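Local coordinates for GTP-binding nuclear protein GSP1 (Encephalitozoon cuniculi, PDB 4DJT) that binds GDP and GTP as a Ran-family small GTPase and probably drives protein import into the nucleus and RNA export from it, at residues A[28-33]-A[185-190]; A[42-47]-A[78-83]; A[88-93]-A[120-125]. All blocks are in the same frame, centred on the assembly; numbering follows the deposited sequence. Where two conformers were deposited one is given.

Contact 1 (A[28-33]-A[185-190]); sequences INRVLD and VNLEPT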
loop_
_atom_site.group_PDB
_atom_site.type_symbol
_atom_site.label_atom_id
_atom_site.label_comp_id
_atom_site.label_asym_id
_atom_site.label_seq_id
_atom_site.Cartn_x
_atom_site.Cartn_y
_atom_site.Cartn_z
ATOM N N ILE A 28 -4.681 -5.117 -2.685
ATOM C CA ILE A 28 -5.605 -4.032 -3.028
ATOM C C ILE A 28 -6.652 -4.389 -4.087
ATOM O O ILE A 28 -7.675 -3.741 -4.156
ATOM C CB ILE A 28 -4.847 -2.796 -3.504
ATOM C CG1 ILE A 28 -5.714 -1.518 -3.391
ATOM C CG2 ILE A 28 -4.274 -3.058 -4.897
ATOM C CD1 ILE A 28 -6.087 -1.117 -1.965
ATOM N N ASN A 29 -6.375 -5.396 -4.932
ATOM C CA ASN A 29 -7.166 -5.612 -6.136
ATOM C C ASN A 29 -8.471 -6.383 -5.760
ATOM O O ASN A 29 -8.676 -7.552 -6.153
ATOM C CB ASN A 29 -6.342 -6.356 -7.161
ATOM C CG ASN A 29 -7.057 -6.544 -8.485
ATOM O OD1 ASN A 29 -8.003 -5.820 -8.820
ATOM N ND2 ASN A 29 -6.621 -7.522 -9.231
ATOM N N ARG A 30 -9.258 -5.705 -4.924
ATOM C CA ARG A 30 -10.526 -6.193 -4.418
ATOM C C ARG A 30 -11.607 -5.229 -4.855
ATOM O O ARG A 30 -11.333 -4.130 -5.311
ATOM C CB ARG A 30 -10.462 -6.336 -2.881
ATOM C CG ARG A 30 -9.378 -7.304 -2.433
ATOM C CD ARG A 30 -9.156 -7.272 -0.910
ATOM N NE ARG A 30 -9.000 -8.632 -0.455
ATOM C CZ ARG A 30 -7.848 -9.262 -0.282
ATOM N NH1 ARG A 30 -7.854 -10.538 0.102
ATOM N NH2 ARG A 30 -6.698 -8.621 -0.405
ATOM N N VAL A 31 -12.850 -5.641 -4.732
ATOM C CA VAL A 31 -13.924 -4.826 -5.258
ATOM C C VAL A 31 -13.942 -3.435 -4.632
ATOM O O VAL A 31 -14.001 -2.441 -5.360
ATOM C CB VAL A 31 -15.290 -5.531 -5.105
ATOM C CG1 VAL A 31 -16.424 -4.562 -5.382
ATOM C CG2 VAL A 31 -15.343 -6.766 -6.008
ATOM N N LEU A 32 -13.836 -3.359 -3.299
ATOM C CA LEU A 32 -13.791 -2.044 -2.593
ATOM C C LEU A 32 -14.977 -1.185 -3.038
ATOM O O LEU A 32 -16.097 -1.675 -2.985
ATOM C CB LEU A 32 -12.424 -1.371 -2.817
ATOM C CG LEU A 32 -11.246 -2.291 -2.457
ATOM C CD1 LEU A 32 -9.891 -1.661 -2.836
ATOM C CD2 LEU A 32 -11.260 -2.649 -0.954
ATOM N N ASP A 33 -14.771 0.086 -3.427
ATOM C CA ASP A 33 -15.893 0.946 -3.838
ATOM C C ASP A 33 -16.550 0.452 -5.106
ATOM O O ASP A 33 -17.679 0.855 -5.392
ATOM C CB ASP A 33 -15.466 2.397 -4.066
ATOM C CG ASP A 33 -15.104 3.096 -2.807
ATOM O OD1 ASP A 33 -15.251 2.470 -1.727
ATOM O OD2 ASP A 33 -14.662 4.259 -2.901
ATOM N N VAL A 185 -15.635 -2.893 4.457
ATOM C CA VAL A 185 -15.324 -2.796 3.029
ATOM C C VAL A 185 -15.524 -4.121 2.317
ATOM O O VAL A 185 -15.296 -5.199 2.910
ATOM C CB VAL A 185 -13.900 -2.244 2.748
ATOM C CG1 VAL A 185 -13.834 -0.776 3.165
ATOM C CG2 VAL A 185 -12.821 -3.091 3.420
ATOM N N ASN A 186 -15.926 -4.042 1.051
ATOM C CA ASN A 186 -16.086 -5.241 0.183
ATOM C C ASN A 186 -14.712 -5.775 -0.214
ATOM O O ASN A 186 -13.976 -5.115 -0.978
ATOM C CB ASN A 186 -16.913 -4.930 -1.065
ATOM C CG ASN A 186 -17.193 -6.166 -1.909
ATOM O OD1 ASN A 186 -16.391 -7.093 -1.960
ATOM N ND2 ASN A 186 -18.331 -6.186 -2.571
ATOM N N LEU A 187 -14.359 -6.936 0.318
ATOM C CA LEU A 187 -12.987 -7.460 0.172
ATOM C C LEU A 187 -12.892 -8.562 -0.852
ATOM O O LEU A 187 -11.891 -9.301 -0.895
ATOM C CB LEU A 187 -12.449 -7.942 1.516
ATOM C CG LEU A 187 -12.314 -6.874 2.600
ATOM C CD1 LEU A 187 -12.093 -7.542 3.960
ATOM C CD2 LEU A 187 -11.187 -5.914 2.247
ATOM N N GLU A 188 -13.929 -8.707 -1.679
ATOM C CA GLU A 188 -13.914 -9.752 -2.671
ATOM C C GLU A 188 -12.860 -9.438 -3.744
ATOM O O GLU A 188 -12.738 -8.307 -4.195
ATOM C CB GLU A 188 -15.298 -9.972 -3.277
ATOM C CG GLU A 188 -16.264 -10.578 -2.282
ATOM C CD GLU A 188 -17.710 -10.637 -2.746
ATOM O OE1 GLU A 188 -18.083 -10.053 -3.798
ATOM O OE2 GLU A 188 -18.493 -11.291 -2.029
ATOM N N PRO A 189 -12.029 -10.443 -4.072
ATOM C CA PRO A 189 -11.076 -10.263 -5.186
ATOM C C PRO A 189 -11.807 -9.862 -6.459
ATOM O O PRO A 189 -12.876 -10.402 -6.740
ATOM C CB PRO A 189 -10.444 -11.660 -5.341
ATOM C CG PRO A 189 -10.555 -12.278 -3.974
ATOM C CD PRO A 189 -11.842 -11.739 -3.387
ATOM N N THR A 190 -11.245 -8.930 -7.235
ATOM C CA THR A 190 -11.922 -8.453 -8.444
ATOM C C THR A 190 -12.000 -9.465 -9.566
ATOM O O THR A 190 -12.878 -9.353 -10.419
ATOM C CB THR A 190 -11.242 -7.236 -9.067
ATOM O OG1 THR A 190 -9.888 -7.554 -9.379
ATOM C CG2 THR A 190 -11.251 -6.016 -8.103
HETATM O O HOH W 1 -16.878 -1.584 0.336
#

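Contact 2 (A[42-47]-A[78-83]); sequences ATVGAV and KDVYYI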
loop_
_atom_site.group_PDB
_atom_site.type_symbol
_atom_site.label_atom_id
_atom_site.label_comp_id
_atom_site.label_asym_id
_atom_site.label_seq_id
_atom_site.Cartn_x
_atom_site.Cartn_y
_atom_site.Cartn_z
ATOM N N ALA A 42 -2.308 4.609 -18.462
ATOM C CA ALA A 42 -1.279 3.944 -19.261
ATOM C C ALA A 42 0.057 4.690 -19.237
ATOM O O ALA A 42 1.111 4.071 -19.329
ATOM C CB ALA A 42 -1.761 3.747 -20.692
ATOM N N THR A 43 0.023 6.012 -19.095
ATOM C CA THR A 43 1.285 6.777 -19.058
ATOM C C THR A 43 2.111 6.364 -17.837
ATOM O O THR A 43 3.323 6.129 -17.935
ATOM C CB THR A 43 1.048 8.298 -19.040
ATOM O OG1 THR A 43 0.321 8.676 -20.211
ATOM C CG2 THR A 43 2.395 9.063 -19.004
ATOM N N VAL A 44 1.437 6.242 -16.698
ATOM C CA VAL A 44 2.110 5.872 -15.471
ATOM C C VAL A 44 2.292 4.368 -15.332
ATOM O O VAL A 44 3.294 3.945 -14.778
ATOM C CB VAL A 44 1.422 6.442 -14.227
ATOM C CG1 VAL A 44 -0.029 6.065 -14.191
ATOM C CG2 VAL A 44 2.113 5.916 -12.973
ATOM N N GLY A 45 1.353 3.566 -15.860
ATOM C CA GLY A 45 1.370 2.114 -15.641
ATOM C C GLY A 45 0.758 1.816 -14.259
ATOM O O GLY A 45 1.371 1.168 -13.391
ATOM N N ALA A 46 -0.423 2.359 -14.016
ATOM C CA ALA A 46 -1.008 2.216 -12.703
ATOM C C ALA A 46 -2.511 2.186 -12.752
ATOM O O ALA A 46 -3.131 2.769 -13.630
ATOM C CB ALA A 46 -0.543 3.346 -11.796
ATOM N N VAL A 47 -3.078 1.442 -11.807
ATOM C CA VAL A 47 -4.492 1.412 -11.553
ATOM C C VAL A 47 -4.769 2.129 -10.238
ATOM O O VAL A 47 -4.128 1.850 -9.221
ATOM C CB VAL A 47 -4.991 -0.054 -11.429
ATOM C CG1 VAL A 47 -6.429 -0.118 -10.912
ATOM C CG2 VAL A 47 -4.853 -0.765 -12.772
ATOM N N LYS A 78 7.962 5.657 -12.560
ATOM C CA LYS A 78 7.984 7.059 -12.944
ATOM C C LYS A 78 7.626 7.926 -11.740
ATOM O O LYS A 78 6.890 7.505 -10.861
ATOM C CB LYS A 78 6.974 7.314 -14.074
ATOM C CG LYS A 78 7.466 6.906 -15.448
ATOM C CD LYS A 78 6.328 6.878 -16.455
ATOM C CE LYS A 78 6.811 6.446 -17.839
ATOM N NZ LYS A 78 5.813 6.744 -18.919
ATOM N N ASP A 79 8.158 9.140 -11.720
ATOM C CA ASP A 79 7.857 10.105 -10.681
ATOM C C ASP A 79 6.365 10.378 -10.563
ATOM O O ASP A 79 5.868 10.576 -9.467
ATOM C CB ASP A 79 8.593 11.436 -10.940
ATOM C CG ASP A 79 10.125 11.324 -10.777
ATOM O OD1 ASP A 79 10.628 10.281 -10.297
ATOM O OD2 ASP A 79 10.826 12.303 -11.129
ATOM N N VAL A 80 5.655 10.396 -11.692
ATOM C CA VAL A 80 4.199 10.642 -11.682
ATOM C C VAL A 80 3.419 9.599 -10.884
ATOM O O VAL A 80 2.335 9.887 -10.413
ATOM C CB VAL A 80 3.604 10.783 -13.106
ATOM C CG1 VAL A 80 3.911 12.172 -13.661
ATOM C CG2 VAL A 80 4.126 9.693 -14.026
ATOM N N TYR A 81 3.985 8.416 -10.716
ATOM C CA TYR A 81 3.401 7.425 -9.826
ATOM C C TYR A 81 3.298 7.997 -8.422
ATOM O O TYR A 81 2.269 7.855 -7.756
ATOM C CB TYR A 81 4.215 6.134 -9.835
ATOM C CG TYR A 81 3.589 4.987 -9.044
ATOM C CD1 TYR A 81 4.043 4.648 -7.773
ATOM C CD2 TYR A 81 2.533 4.240 -9.570
ATOM C CE1 TYR A 81 3.453 3.610 -7.042
ATOM C CE2 TYR A 81 1.945 3.218 -8.845
ATOM C CZ TYR A 81 2.400 2.906 -7.581
ATOM O OH TYR A 81 1.823 1.818 -6.908
ATOM N N TYR A 82 4.388 8.624 -7.971
ATOM C CA TYR A 82 4.481 9.122 -6.595
ATOM C C TYR A 82 3.813 10.486 -6.411
ATOM O O TYR A 82 3.293 10.790 -5.338
ATOM C CB TYR A 82 5.929 9.185 -6.155
ATOM C CG TYR A 82 6.620 7.857 -6.168
ATOM C CD1 TYR A 82 6.161 6.805 -5.389
ATOM C CD2 TYR A 82 7.719 7.648 -6.925
ATOM C CE1 TYR A 82 6.787 5.589 -5.384
ATOM C CE2 TYR A 82 8.366 6.417 -6.923
ATOM C CZ TYR A 82 7.891 5.402 -6.125
ATOM O OH TYR A 82 8.512 4.186 -6.129
ATOM N N ILE A 83 3.857 11.329 -7.442
ATOM C CA ILE A 83 3.457 12.735 -7.286
ATOM C C ILE A 83 2.035 12.879 -6.749
ATOM O O ILE A 83 1.115 12.213 -7.205
ATOM C CB ILE A 83 3.554 13.509 -8.616
ATOM C CG1 ILE A 83 5.023 13.739 -8.973
ATOM C CG2 ILE A 83 2.843 14.867 -8.506
ATOM C CD1 ILE A 83 5.247 14.420 -10.328
HETATM O O HOH W 2 5.833 3.901 -13.610
#

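Contact 3 (A[88-93]-A[120-125]); sequences AILFFD and IVVCAN. Unlike the reference sequence in segment 88-93: Leu90 (reference Phe). With GDP (guanosine-5'-diphosphate), chain C.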
loop_
_atom_site.group_PDB
_atom_site.type_symbol
_atom_site.label_atom_id
_atom_site.label_comp_id
_atom_site.label_asym_id
_atom_site.label_seq_id
_atom_site.Cartn_x
_atom_site.Cartn_y
_atom_site.Cartn_z
ATOM N N ALA A 88 2.163 6.211 1.753
ATOM C CA ALA A 88 2.537 4.985 1.062
ATOM C C ALA A 88 2.327 3.809 1.997
ATOM O O ALA A 88 2.444 3.935 3.245
ATOM C CB ALA A 88 3.989 5.037 0.578
ATOM N N ILE A 89 2.009 2.655 1.408
ATOM C CA ILE A 89 2.004 1.396 2.087
ATOM C C ILE A 89 3.078 0.573 1.420
ATOM O O ILE A 89 3.037 0.356 0.211
ATOM C CB ILE A 89 0.628 0.642 2.031
ATOM C CG1 ILE A 89 -0.483 1.521 2.582
ATOM C CG2 ILE A 89 0.695 -0.663 2.831
ATOM C CD1 ILE A 89 -1.893 0.960 2.409
ATOM N N LEU A 90 4.094 0.213 2.194
ATOM C CA LEU A 90 5.294 -0.427 1.660
ATOM C C LEU A 90 5.338 -1.853 2.141
ATOM O O LEU A 90 5.288 -2.108 3.346
ATOM C CB LEU A 90 6.548 0.370 2.108
ATOM C CG LEU A 90 7.913 -0.260 1.803
ATOM C CD1 LEU A 90 8.136 -0.456 0.310
ATOM C CD2 LEU A 90 9.021 0.598 2.419
ATOM N N PHE A 91 5.332 -2.808 1.202
ATOM C CA PHE A 91 5.222 -4.208 1.542
ATOM C C PHE A 91 6.553 -4.905 1.352
ATOM O O PHE A 91 7.318 -4.564 0.446
ATOM C CB PHE A 91 4.259 -4.911 0.601
ATOM C CG PHE A 91 2.854 -4.397 0.666
ATOM C CD1 PHE A 91 1.886 -5.102 1.319
ATOM C CD2 PHE A 91 2.509 -3.226 0.020
ATOM C CE1 PHE A 91 0.566 -4.619 1.394
ATOM C CE2 PHE A 91 1.210 -2.741 0.073
ATOM C CZ PHE A 91 0.243 -3.446 0.759
ATOM N N PHE A 92 6.765 -5.940 2.149
ATOM C CA PHE A 92 7.717 -6.971 1.786
ATOM C C PHE A 92 7.106 -8.344 2.018
ATOM O O PHE A 92 6.062 -8.484 2.621
ATOM C CB PHE A 92 9.051 -6.783 2.536
ATOM C CG PHE A 92 8.971 -7.066 4.012
ATOM C CD1 PHE A 92 8.412 -6.137 4.885
ATOM C CD2 PHE A 92 9.483 -8.247 4.537
ATOM C CE1 PHE A 92 8.311 -6.395 6.228
ATOM C CE2 PHE A 92 9.405 -8.504 5.901
ATOM C CZ PHE A 92 8.805 -7.582 6.740
ATOM N N ASP A 93 7.794 -9.350 1.502
ATOM C CA ASP A 93 7.433 -10.739 1.632
ATOM C C ASP A 93 8.324 -11.318 2.730
ATOM O O ASP A 93 9.566 -11.324 2.593
ATOM C CB ASP A 93 7.728 -11.398 0.286
ATOM C CG ASP A 93 7.435 -12.896 0.251
ATOM O OD1 ASP A 93 7.320 -13.548 1.312
ATOM O OD2 ASP A 93 7.360 -13.418 -0.888
ATOM N N ILE A 120 4.637 6.605 5.896
ATOM C CA ILE A 120 4.868 5.341 5.243
ATOM C C ILE A 120 4.528 4.221 6.233
ATOM O O ILE A 120 5.037 4.212 7.336
ATOM C CB ILE A 120 6.336 5.197 4.798
ATOM C CG1 ILE A 120 6.774 6.358 3.894
ATOM C CG2 ILE A 120 6.550 3.884 4.087
ATOM C CD1 ILE A 120 8.205 6.225 3.398
ATOM N N VAL A 121 3.628 3.310 5.850
ATOM C CA VAL A 121 3.245 2.195 6.701
ATOM C C VAL A 121 3.916 0.997 6.110
ATOM O O VAL A 121 3.887 0.815 4.887
ATOM C CB VAL A 121 1.720 2.000 6.707
ATOM C CG1 VAL A 121 1.337 0.686 7.338
ATOM C CG2 VAL A 121 1.038 3.181 7.429
ATOM N N VAL A 122 4.562 0.202 6.963
ATOM C CA VAL A 122 5.281 -0.980 6.497
ATOM C C VAL A 122 4.462 -2.206 6.822
ATOM O O VAL A 122 4.031 -2.374 7.950
ATOM C CB VAL A 122 6.698 -1.094 7.112
ATOM C CG1 VAL A 122 7.353 -2.426 6.717
ATOM C CG2 VAL A 122 7.558 0.071 6.642
ATOM N N CYS A 123 4.244 -3.055 5.805
ATOM C CA CYS A 123 3.518 -4.313 5.959
ATOM C C CYS A 123 4.372 -5.525 5.631
ATOM O O CYS A 123 4.868 -5.667 4.529
ATOM C CB CYS A 123 2.279 -4.368 5.042
ATOM S SG CYS A 123 1.053 -3.108 5.459
ATOM N N ALA A 124 4.520 -6.378 6.633
ATOM C CA ALA A 124 5.056 -7.700 6.489
ATOM C C ALA A 124 3.969 -8.605 5.934
ATOM O O ALA A 124 3.067 -9.023 6.671
ATOM C CB ALA A 124 5.513 -8.208 7.869
ATOM N N ASN A 125 4.073 -8.953 4.651
ATOM C CA ASN A 125 3.038 -9.750 4.008
ATOM C C ASN A 125 3.404 -11.245 3.888
ATOM O O ASN A 125 4.585 -11.615 3.938
ATOM C CB ASN A 125 2.699 -9.162 2.632
ATOM C CG ASN A 125 1.485 -9.819 1.996
ATOM O OD1 ASN A 125 0.485 -10.065 2.680
ATOM N ND2 ASN A 125 1.531 -10.030 0.643
HETATM P PB GDP C . 2.929 -7.825 -6.442
HETATM O O1B GDP C . 1.692 -7.057 -6.936
HETATM O O2B GDP C . 3.613 -7.213 -5.231
HETATM O O3B GDP C . 3.852 -8.220 -7.593
HETATM O O3A GDP C . 2.452 -9.280 -5.923
HETATM P PA GDP C . 1.142 -10.103 -6.302
HETATM O O1A GDP C . -0.090 -9.593 -5.581
HETATM O O2A GDP C . 1.104 -10.243 -7.791
HETATM O "O5'" GDP C . 1.395 -11.531 -5.665
HETATM C "C5'" GDP C . 2.609 -12.228 -6.003
HETATM C "C4'" GDP C . 2.414 -13.690 -5.647
HETATM O "O4'" GDP C . 2.350 -13.815 -4.241
HETATM C "C3'" GDP C . 1.113 -14.246 -6.162
HETATM O "O3'" GDP C . 1.318 -15.603 -6.496
HETATM C "C2'" GDP C . 0.163 -14.198 -5.006
HETATM O "O2'" GDP C . -0.846 -15.226 -5.007
HETATM C "C1'" GDP C . 1.126 -14.368 -3.852
HETATM N N9 GDP C . 0.652 -13.672 -2.664
HETATM C C8 GDP C . 0.337 -12.366 -2.510
HETATM N N7 GDP C . -0.080 -12.142 -1.238
HETATM C C5 GDP C . 0.037 -13.285 -0.565
HETATM C C6 GDP C . -0.214 -13.745 0.812
HETATM O O6 GDP C . -0.630 -12.963 1.717
HETATM N N1 GDP C . 0.028 -15.045 1.084
HETATM C C2 GDP C . 0.478 -15.915 0.137
HETATM N N2 GDP C . 0.699 -17.191 0.457
HETATM N N3 GDP C . 0.720 -15.557 -1.139
HETATM C C4 GDP C . 0.513 -14.282 -1.515
#

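Contact 1 (A[28-33]-A[185-190])
Asn29 and Thr190 meet through two bonds, one between side chains and one to the backbone. The Thr190 hydroxyl OG1 donates to Asn29 OD1 at 2.6 Å, arriving from above the amide plane rather than on a lone pair. Asn29 suits the place because its CG, anti to the backbone N (chi1 -176°), carries an acceptor to Thr190 and a donor, ND2, to Val192 O. Thr190 OG1 also takes Val192 N, so the hydroxyl both donates and accepts. Thr190 N reaches Asn29 O at 3.1 Å. Next along, Val31 N donates to Glu188 O at 2.7 Å and Leu32 N to Asn186 O at 2.9 Å, while water 1 accepts from Asn186 N. Asn186 also serves its own segment: OD1 takes Glu188 N at 3.0 Å, an Asx turn, and its amide lies beside the Val31 methyls. Arg30 is long enough to spread its donors: NE binds Leu187 O at 3.0 Å, near the guanidinium plane, NH1 goes to Ala156 O and NH2 to Tyr27 O. The C-terminal loop thus lies along the segment that leaves helix 24-28, with strand 46-54 next to it through His49, Pro50 and Phe53.

Contact 2 (A[42-47]-A[78-83])
The two switch regions of a small GTPase touch here, the predicted first switch through Thr43, Val44 and Ala46 and the predicted second switch through Lys78, Val80 and Tyr81. On the exposed side the bond is polar. Lys78 runs out as an extended chain across Thr43, and its NZ donates to Thr43 O at 2.7 Å, with the Thr43 methyl CG2 nearby. A long, flexible amine suits this position, since it can reach across to a backbone carbonyl while CD and CE lie close to the same oxygen. Water 2 makes a second polar link: it donates to Val44 O at 2.8 Å and accepts from Lys78 N at 3.0 Å.

The inner side is apolar. Val44 turns CG2 anti to its backbone nitrogen, with CG1 at chi1 54°, and this puts the CG2 methyl against Tyr81 CB at 3.8 Å. Its CB also meets Val80 CG2, 4.2 Å away. Val44 CG2 reaches Tyr81 CD2 as well, and Ala46 CB lies 3.9 Å from Tyr81 CE2, both near the plane of the ring at its edge. Tyr81 combines an apolar ring, which also touches Trp66, with a hydroxyl bound to Leu16 O. Gly45 takes the positive phi of 81° that glycine tolerates easily, and with Ala46 it faces Asn41 in a G1 beta bulge. The switches are the nucleotide-sensitive parts of small GTPases, and the short strand 39-41 beside 46-54, with this bulge between them, is consistent with the GDP-bound form of Ran.

Contact 3 (A[88-93]-A[120-125])
Ala88 to Asp93 and Ile120 to Asn125 run side by side as parallel strands, the segment axes 4.7 Å apart at closest and 25° from exact alignment, with each residue paired in step from Ala88-Ile120 to Asp93-Asn125. Five backbone bonds alternate between them, among them Leu90 N to Val121 O and Cys123 N to Leu90 O, both 2.8 Å.

One face carries Ala88, Leu90 (phenylalanine in the reference sequence), Phe92, Ile120, Val122 and Ala124, all apolar. Ile120 CG2 sits 4.0 Å from Leu90 CB, and Leu90 continues on to Leu103, Trp106 and Val107 of helix 103-114. Phe92 takes the sterically crowded position between its backbone N and carbonyl carbon (chi1 70°), which swings the ring over to the neighbouring strand: CZ lies 3.5 Å from Ala124 CB, a small methyl that lets the ring lie close, and Val122 CG1 comes at the ring edge. Strand 87-93, the helices 97-101 and 103-114 and strand 120-125 form a beta-alpha-beta crossover of the P-loop GTPase fold, the strands lying next to each other in the sheet.

The other face holds Ile89, Phe91, Cys123 and Asn125. Cys123, small and polarisable, fits between neighbours: SG is 3.6 Å from Ile89 CG2 and 4.8 Å from the Phe91 ring centroid, approaching obliquely. Phe91 stacks edge-to-face with Tyr27. At the C-terminal end of strand 120-125 Asn125 begins the Asn-Lys-Ile-Asp guanine-specificity sequence of the nucleotide pocket. Its OD1 accepts from Ala156 N and its ND2 donates to Val22 O; the two bonds fix the amide's rotation, with ND2 turned to GDP N7, 3.3 Å away. Asp93 pairs with Lys126 in a salt bridge and takes a hydrogen bond with Thr95.

In the fold
From the N terminus, the chain passes helix 24-28 and opens contact 1 at 28-33, the longest-range of the three. It passes strand 39-41 within the first switch, and 42-47, leading into strand 46-54, opens contact 2, which 78-83 closes after strand 60-68. Strand 87-93 follows directly and opens contact 3, completed by 120-125 after the helices 97-101 and 103-114. Contacts 2 and 3 are thus in series, and both lie within the span of contact 1, which closes only at 185-190, after helix 164-174. None of them touch; their centres are about 19 to 21 Å apart. Contact 1 ties the C-terminal tail to the region beyond the first helix, contact 2 joins the switches, and contact 3 joins neighbouring parallel strands.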